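Local coordinates for ribosomal RNA processing protein 6 (Trypanosoma brucei brucei, PDB 4NLB), which probably degrades and trims RNA from its 3' end, the work of the exosome-associated RRP6 exoribonuclease family, and is represented here by its catalytic domain, at residues I93-E98 / C110-S115; L97-F102 / V155-K160. All blocks are in the same frame, centred on the assembly; numbering follows the deposited sequence.

Interaction 1: residues I93-E98 / C110-S115; sequences IAVDLE and CLMQIS
Asp96 and Gln113 form a hydrogen-bonded pair at the middle of an antiparallel pairing, Asp96 N giving to Gln113 O at 3.0 Å and Gln113 N to Asp96 O at 2.8 Å. Ala94 with Ser115 and Glu98 with Leu111 repeat it on either side. At Glu98 the register slips: its O takes Cys110 N at 2.8 Å and Leu111 N at 3.3 Å, both from the same face of the carbonyl plane, a classic beta bulge. The Gln113 side chain runs along this seam, CB 4.0 Å from Asp96 O and CD over the same oxygen; a bend at chi2 (96°) turns the amide over the partner strand, OE1 lying 3.6 Å from Asp96 CB and as near Asp96 OD2, NE2 3.7 Å from Glu98 CG. OE1 sits beside carboxylate oxygens of Asp96 and Glu98 without a bond to either; glutamine suits the place as a neutral side chain among acids, its methylenes packing along the strand. Ile93, Val95, Leu97, Met112 and Ile114 make the apolar face, Leu97 CD1 against Met112 CG at 3.9 Å; helix 77-87 covers Ile93 and Ile114, helix 152-162 Leu97 and Met112. On the Gln113 side, Asp96 and Glu98 converge on Asp222 of helix 213-224, Asp96 also nearing Asp154. These four acids, with Tyr218 nearby, are consistent with the DEDD metal-binding centre of RNase H-like 3'-5' exonucleases.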
loop_
_atom_site.group_PDB
_atom_site.type_symbol
_atom_site.label_atom_id
_atom_site.label_comp_id
_atom_site.label_asym_id
_atom_site.label_seq_id
_atom_site.Cartn_x
_atom_site.Cartn_y
_atom_site.Cartn_z
ATOM N N ILE A 93 -2.531 -17.014 10.120
ATOM C CA ILE A 93 -1.464 -16.779 9.142
ATOM C C ILE A 93 -0.926 -15.353 9.300
ATOM O O ILE A 93 -1.666 -14.461 9.742
ATOM C CB ILE A 93 -1.893 -17.099 7.668
ATOM C CG1 ILE A 93 -2.961 -16.108 7.121
ATOM C CG2 ILE A 93 -2.349 -18.570 7.514
ATOM C CD1 ILE A 93 -3.124 -16.114 5.554
ATOM N N ALA A 94 0.374 -15.148 9.005
ATOM C CA ALA A 94 0.971 -13.820 9.111
ATOM C C ALA A 94 1.124 -13.297 7.712
ATOM O O ALA A 94 1.532 -14.033 6.815
ATOM C CB ALA A 94 2.312 -13.865 9.826
ATOM N N VAL A 95 0.725 -12.043 7.498
ATOM C CA VAL A 95 0.741 -11.456 6.174
ATOM C C VAL A 95 1.391 -10.086 6.167
ATOM O O VAL A 95 1.206 -9.295 7.082
ATOM C CB VAL A 95 -0.684 -11.427 5.532
ATOM C CG1 VAL A 95 -0.622 -11.102 4.037
ATOM C CG2 VAL A 95 -1.433 -12.744 5.756
ATOM N N ASP A 96 2.154 -9.818 5.105
ATOM C CA ASP A 96 2.771 -8.531 4.822
ATOM C C ASP A 96 2.768 -8.296 3.328
ATOM O O ASP A 96 2.676 -9.245 2.543
ATOM C CB ASP A 96 4.187 -8.387 5.400
ATOM C CG ASP A 96 4.554 -6.923 5.591
ATOM O OD1 ASP A 96 3.639 -6.112 5.874
ATOM O OD2 ASP A 96 5.743 -6.580 5.408
ATOM N N LEU A 97 2.855 -7.026 2.947
ATOM C CA LEU A 97 2.823 -6.557 1.573
ATOM C C LEU A 97 3.955 -5.591 1.345
ATOM O O LEU A 97 4.266 -4.799 2.222
ATOM C CB LEU A 97 1.481 -5.833 1.315
ATOM C CG LEU A 97 0.314 -6.593 0.662
ATOM C CD1 LEU A 97 -0.103 -7.787 1.441
ATOM C CD2 LEU A 97 -0.884 -5.686 0.495
ATOM N N GLU A 98 4.556 -5.649 0.163
ATOM C CA GLU A 98 5.578 -4.715 -0.306
ATOM C C GLU A 98 4.941 -3.942 -1.468
ATOM O O GLU A 98 4.168 -4.512 -2.246
ATOM C CB GLU A 98 6.893 -5.424 -0.684
ATOM C CG GLU A 98 7.684 -5.921 0.526
ATOM C CD GLU A 98 7.944 -4.939 1.655
ATOM O OE1 GLU A 98 8.164 -3.743 1.366
ATOM O OE2 GLU A 98 7.941 -5.366 2.831
ATOM N N CYS A 110 3.448 -4.997 -4.909
ATOM C CA CYS A 110 4.531 -5.681 -5.570
ATOM C C CYS A 110 4.742 -7.105 -5.115
ATOM O O CYS A 110 5.030 -7.978 -5.936
ATOM C CB CYS A 110 5.798 -4.866 -5.412
ATOM S SG CYS A 110 5.871 -3.440 -6.504
ATOM N N LEU A 111 4.651 -7.337 -3.803
ATOM C CA LEU A 111 4.895 -8.641 -3.218
ATOM C C LEU A 111 4.012 -8.854 -1.997
ATOM O O LEU A 111 3.693 -7.900 -1.273
ATOM C CB LEU A 111 6.355 -8.658 -2.781
ATOM C CG LEU A 111 7.232 -9.847 -3.128
ATOM C CD1 LEU A 111 7.162 -10.233 -4.607
ATOM C CD2 LEU A 111 8.652 -9.563 -2.727
ATOM N N MET A 112 3.639 -10.121 -1.769
ATOM C CA MET A 112 2.878 -10.554 -0.606
ATOM C C MET A 112 3.649 -11.654 0.109
ATOM O O MET A 112 4.021 -12.656 -0.496
ATOM C CB MET A 112 1.461 -11.028 -0.975
ATOM C CG MET A 112 0.651 -11.436 0.244
ATOM S SD MET A 112 -0.907 -12.259 -0.139
ATOM C CE MET A 112 -1.923 -10.820 -0.378
ATOM N N GLN A 113 3.872 -11.475 1.394
ATOM C CA GLN A 113 4.567 -12.454 2.225
ATOM C C GLN A 113 3.561 -13.094 3.167
ATOM O O GLN A 113 2.692 -12.415 3.699
ATOM C CB GLN A 113 5.738 -11.811 2.992
ATOM C CG GLN A 113 6.736 -11.143 2.068
ATOM C CD GLN A 113 6.478 -9.669 1.924
ATOM O OE1 GLN A 113 6.719 -8.873 2.836
ATOM N NE2 GLN A 113 6.035 -9.266 0.751
ATOM N N ILE A 114 3.642 -14.404 3.307
ATOM C CA ILE A 114 2.766 -15.192 4.169
ATOM C C ILE A 114 3.627 -16.183 4.911
ATOM O O ILE A 114 4.442 -16.894 4.316
ATOM C CB ILE A 114 1.579 -15.926 3.422
ATOM C CG1 ILE A 114 0.688 -14.957 2.597
ATOM C CG2 ILE A 114 0.676 -16.683 4.418
ATOM C CD1 ILE A 114 0.304 -15.503 1.190
ATOM N N SER A 115 3.429 -16.241 6.209
ATOM C CA SER A 115 4.073 -17.229 7.044
ATOM C C SER A 115 2.993 -18.032 7.761
ATOM O O SER A 115 2.026 -17.457 8.258
ATOM C CB SER A 115 5.006 -16.561 8.049
ATOM O OG SER A 115 6.154 -16.024 7.406
#

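Interaction 2: residues L97-F102 / V155-K160; sequences LEHHDF and VRWLQK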
loop_
_atom_site.group_PDB
_atom_site.type_symbol
_atom_site.label_atom_id
_atom_site.label_comp_id
_atom_site.label_asym_id
_atom_site.label_seq_id
_atom_site.Cartn_x
_atom_site.Cartn_y
_atom_site.Cartn_z
ATOM N N LEU A 97 2.855 -7.026 2.947
ATOM C CA LEU A 97 2.823 -6.557 1.573
ATOM C C LEU A 97 3.955 -5.591 1.345
ATOM O O LEU A 97 4.266 -4.799 2.222
ATOM C CB LEU A 97 1.481 -5.833 1.315
ATOM C CG LEU A 97 0.314 -6.593 0.662
ATOM C CD1 LEU A 97 -0.103 -7.787 1.441
ATOM C CD2 LEU A 97 -0.884 -5.686 0.495
ATOM N N GLU A 98 4.556 -5.649 0.163
ATOM C CA GLU A 98 5.578 -4.715 -0.306
ATOM C C GLU A 98 4.941 -3.942 -1.468
ATOM O O GLU A 98 4.168 -4.512 -2.246
ATOM C CB GLU A 98 6.893 -5.424 -0.684
ATOM C CG GLU A 98 7.684 -5.921 0.526
ATOM C CD GLU A 98 7.944 -4.939 1.655
ATOM O OE1 GLU A 98 8.164 -3.743 1.366
ATOM O OE2 GLU A 98 7.941 -5.366 2.831
ATOM N N HIS A 99 5.177 -2.636 -1.523
ATOM C CA HIS A 99 4.498 -1.748 -2.474
ATOM C C HIS A 99 5.454 -0.858 -3.267
ATOM O O HIS A 99 6.611 -0.681 -2.874
ATOM C CB HIS A 99 3.536 -0.891 -1.634
ATOM C CG HIS A 99 2.500 -0.085 -2.366
ATOM N ND1 HIS A 99 2.581 1.290 -2.430
ATOM C CD2 HIS A 99 1.311 -0.470 -2.892
ATOM C CE1 HIS A 99 1.486 1.688 -3.057
ATOM N NE2 HIS A 99 0.695 0.667 -3.352
ATOM N N HIS A 100 4.966 -0.309 -4.397
ATOM C CA HIS A 100 5.701 0.662 -5.212
ATOM C C HIS A 100 4.817 1.863 -5.423
ATOM O O HIS A 100 3.655 1.698 -5.784
ATOM C CB HIS A 100 6.182 0.098 -6.559
ATOM C CG HIS A 100 6.912 1.127 -7.381
ATOM N ND1 HIS A 100 8.214 1.514 -7.071
ATOM C CD2 HIS A 100 6.475 1.871 -8.423
ATOM C CE1 HIS A 100 8.529 2.451 -7.951
ATOM N NE2 HIS A 100 7.516 2.707 -8.775
ATOM N N ASP A 101 5.359 3.075 -5.227
ATOM C CA ASP A 101 4.546 4.265 -5.400
ATOM C C ASP A 101 5.160 5.347 -6.286
ATOM O O ASP A 101 4.429 6.260 -6.665
ATOM C CB ASP A 101 4.153 4.843 -4.028
ATOM C CG ASP A 101 5.287 5.472 -3.238
ATOM O OD1 ASP A 101 5.931 4.753 -2.448
ATOM O OD2 ASP A 101 5.487 6.694 -3.363
ATOM N N PHE A 102 6.461 5.275 -6.628
ATOM C CA PHE A 102 7.059 6.388 -7.397
ATOM C C PHE A 102 6.637 6.436 -8.881
ATOM O O PHE A 102 6.179 7.488 -9.337
ATOM C CB PHE A 102 8.585 6.441 -7.263
ATOM C CG PHE A 102 9.189 7.766 -7.687
ATOM C CD1 PHE A 102 9.194 8.857 -6.824
ATOM C CD2 PHE A 102 9.799 7.907 -8.931
ATOM C CE1 PHE A 102 9.758 10.074 -7.214
ATOM C CE2 PHE A 102 10.386 9.113 -9.308
ATOM C CZ PHE A 102 10.360 10.193 -8.448
ATOM N N VAL A 155 -4.625 -2.983 4.052
ATOM C CA VAL A 155 -6.074 -3.150 3.892
ATOM C C VAL A 155 -6.556 -2.477 2.584
ATOM O O VAL A 155 -7.313 -3.069 1.820
ATOM C CB VAL A 155 -6.808 -2.653 5.167
ATOM C CG1 VAL A 155 -8.293 -2.411 4.921
ATOM C CG2 VAL A 155 -6.616 -3.636 6.304
ATOM N N ARG A 156 -6.062 -1.268 2.323
ATOM C CA ARG A 156 -6.405 -0.461 1.152
ATOM C C ARG A 156 -5.751 -0.997 -0.127
ATOM O O ARG A 156 -6.400 -1.051 -1.171
ATOM C CB ARG A 156 -6.057 1.021 1.411
ATOM C CG ARG A 156 -6.958 1.643 2.464
ATOM C CD ARG A 156 -6.397 2.955 2.974
ATOM N NE ARG A 156 -7.064 3.383 4.208
ATOM C CZ ARG A 156 -7.781 4.498 4.330
ATOM N NH1 ARG A 156 -7.928 5.322 3.295
ATOM N NH2 ARG A 156 -8.352 4.800 5.486
ATOM N N TRP A 157 -4.486 -1.431 -0.021
ATOM C CA TRP A 157 -3.700 -1.995 -1.117
ATOM C C TRP A 157 -4.358 -3.279 -1.636
ATOM O O TRP A 157 -4.495 -3.452 -2.849
ATOM C CB TRP A 157 -2.265 -2.274 -0.654
ATOM C CG TRP A 157 -1.449 -1.068 -0.254
ATOM C CD1 TRP A 157 -1.757 0.248 -0.452
ATOM C CD2 TRP A 157 -0.151 -1.087 0.361
ATOM N NE1 TRP A 157 -0.735 1.046 0.005
ATOM C CE2 TRP A 157 0.253 0.253 0.531
ATOM C CE3 TRP A 157 0.705 -2.115 0.805
ATOM C CZ2 TRP A 157 1.490 0.596 1.102
ATOM C CZ3 TRP A 157 1.905 -1.773 1.413
ATOM C CH2 TRP A 157 2.292 -0.435 1.551
ATOM N N LEU A 158 -4.831 -4.145 -0.710
ATOM C CA LEU A 158 -5.493 -5.405 -1.057
ATOM C C LEU A 158 -6.749 -5.166 -1.909
ATOM O O LEU A 158 -6.988 -5.893 -2.873
ATOM C CB LEU A 158 -5.833 -6.200 0.209
ATOM C CG LEU A 158 -4.660 -6.873 0.957
ATOM C CD1 LEU A 158 -5.154 -7.574 2.235
ATOM C CD2 LEU A 158 -3.890 -7.820 0.038
ATOM N N GLN A 159 -7.504 -4.107 -1.577
ATOM C CA GLN A 159 -8.714 -3.684 -2.267
ATOM C C GLN A 159 -8.376 -3.051 -3.610
ATOM O O GLN A 159 -8.918 -3.478 -4.616
ATOM C CB GLN A 159 -9.503 -2.684 -1.422
ATOM C CG GLN A 159 -9.955 -3.232 -0.096
ATOM C CD GLN A 159 -10.607 -2.168 0.753
ATOM O OE1 GLN A 159 -11.180 -1.183 0.256
ATOM N NE2 GLN A 159 -10.567 -2.367 2.052
ATOM N N LYS A 160 -7.497 -2.036 -3.627
ATOM C CA LYS A 160 -7.076 -1.345 -4.855
ATOM C C LYS A 160 -6.572 -2.327 -5.923
ATOM O O LYS A 160 -7.094 -2.363 -7.036
ATOM C CB LYS A 160 -5.993 -0.310 -4.511
ATOM C CG LYS A 160 -5.288 0.326 -5.695
ATOM C CD LYS A 160 -3.801 0.375 -5.453
ATOM C CE LYS A 160 -3.372 1.506 -4.577
ATOM N NZ LYS A 160 -2.093 1.224 -3.883
#
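The end of strand 92-100 that carries Leu97 and His99 passes over helix 152-162, which meets it with Trp157, Leu158 and Lys160. The short axes stay 10.1 Å apart at their closest and run at 69° to each other, a separation that large side chains must span. The nearest CA atoms are those of His99 and Trp157. The imidazole lies flat over the five-membered ring of the indole, with centroids 3.9 Å apart and planes only 4° from parallel. His99 CG stands anti to the backbone N (chi1 -168°), which carries the ring out over the indole while CB stays above its six-membered ring, 3.6 Å from that centroid, in a CH-pi contact. His99 thus meets both rings of the tryptophan, one with its imidazole and the other with CB. Leu97 takes another part of the indole: its CB approaches the rim at CE3, 3.8 Å away, while its CD2 reaches Leu158 CD2 at 3.7 Å. Leucines suit the place because their branched ends fill the apolar gap between strand and helix. Lys160 comes to the His99 ring at its edge, its bent chain bringing NZ to 2.9 Å from NE2; NZ also makes weak hydrogen bonds to the carbonyls of Gln106 and Gly107, in the loop that joins the two hairpin strands. Arg156 makes a salt bridge to Glu263, and the Gln159 amide bonds to the backbone of Glu263 and Tyr265. Packing of this helix under the central mixed sheet is part of the RNase H-like exonuclease fold, and joins the helix bearing Asp154 to the strand bearing Asp96 and Glu98, residues of the probable active centre.

In the fold
Strand 92-100 serves both contacts, and Leu97 belongs to each: one methyl packs on the neighbouring strand, the rest of the side chain on the helix. Interaction 1 is buried and built chiefly from regular backbone hydrogen bonds, whereas interaction 2 is only partly buried, has no clear hydrogen bond between its segments, and relies on stacked rings and apolar packing. The two meet where Met112 CE packs on Leu158 CD2 and Cys110 SG on His100 CB. Together they tie the hairpin and helix 152-162 into one exonuclease domain. Asp96 and Glu98 start from the other face of the sheet from Leu97, yet Asp96 comes near Asp154 at the start of the helix.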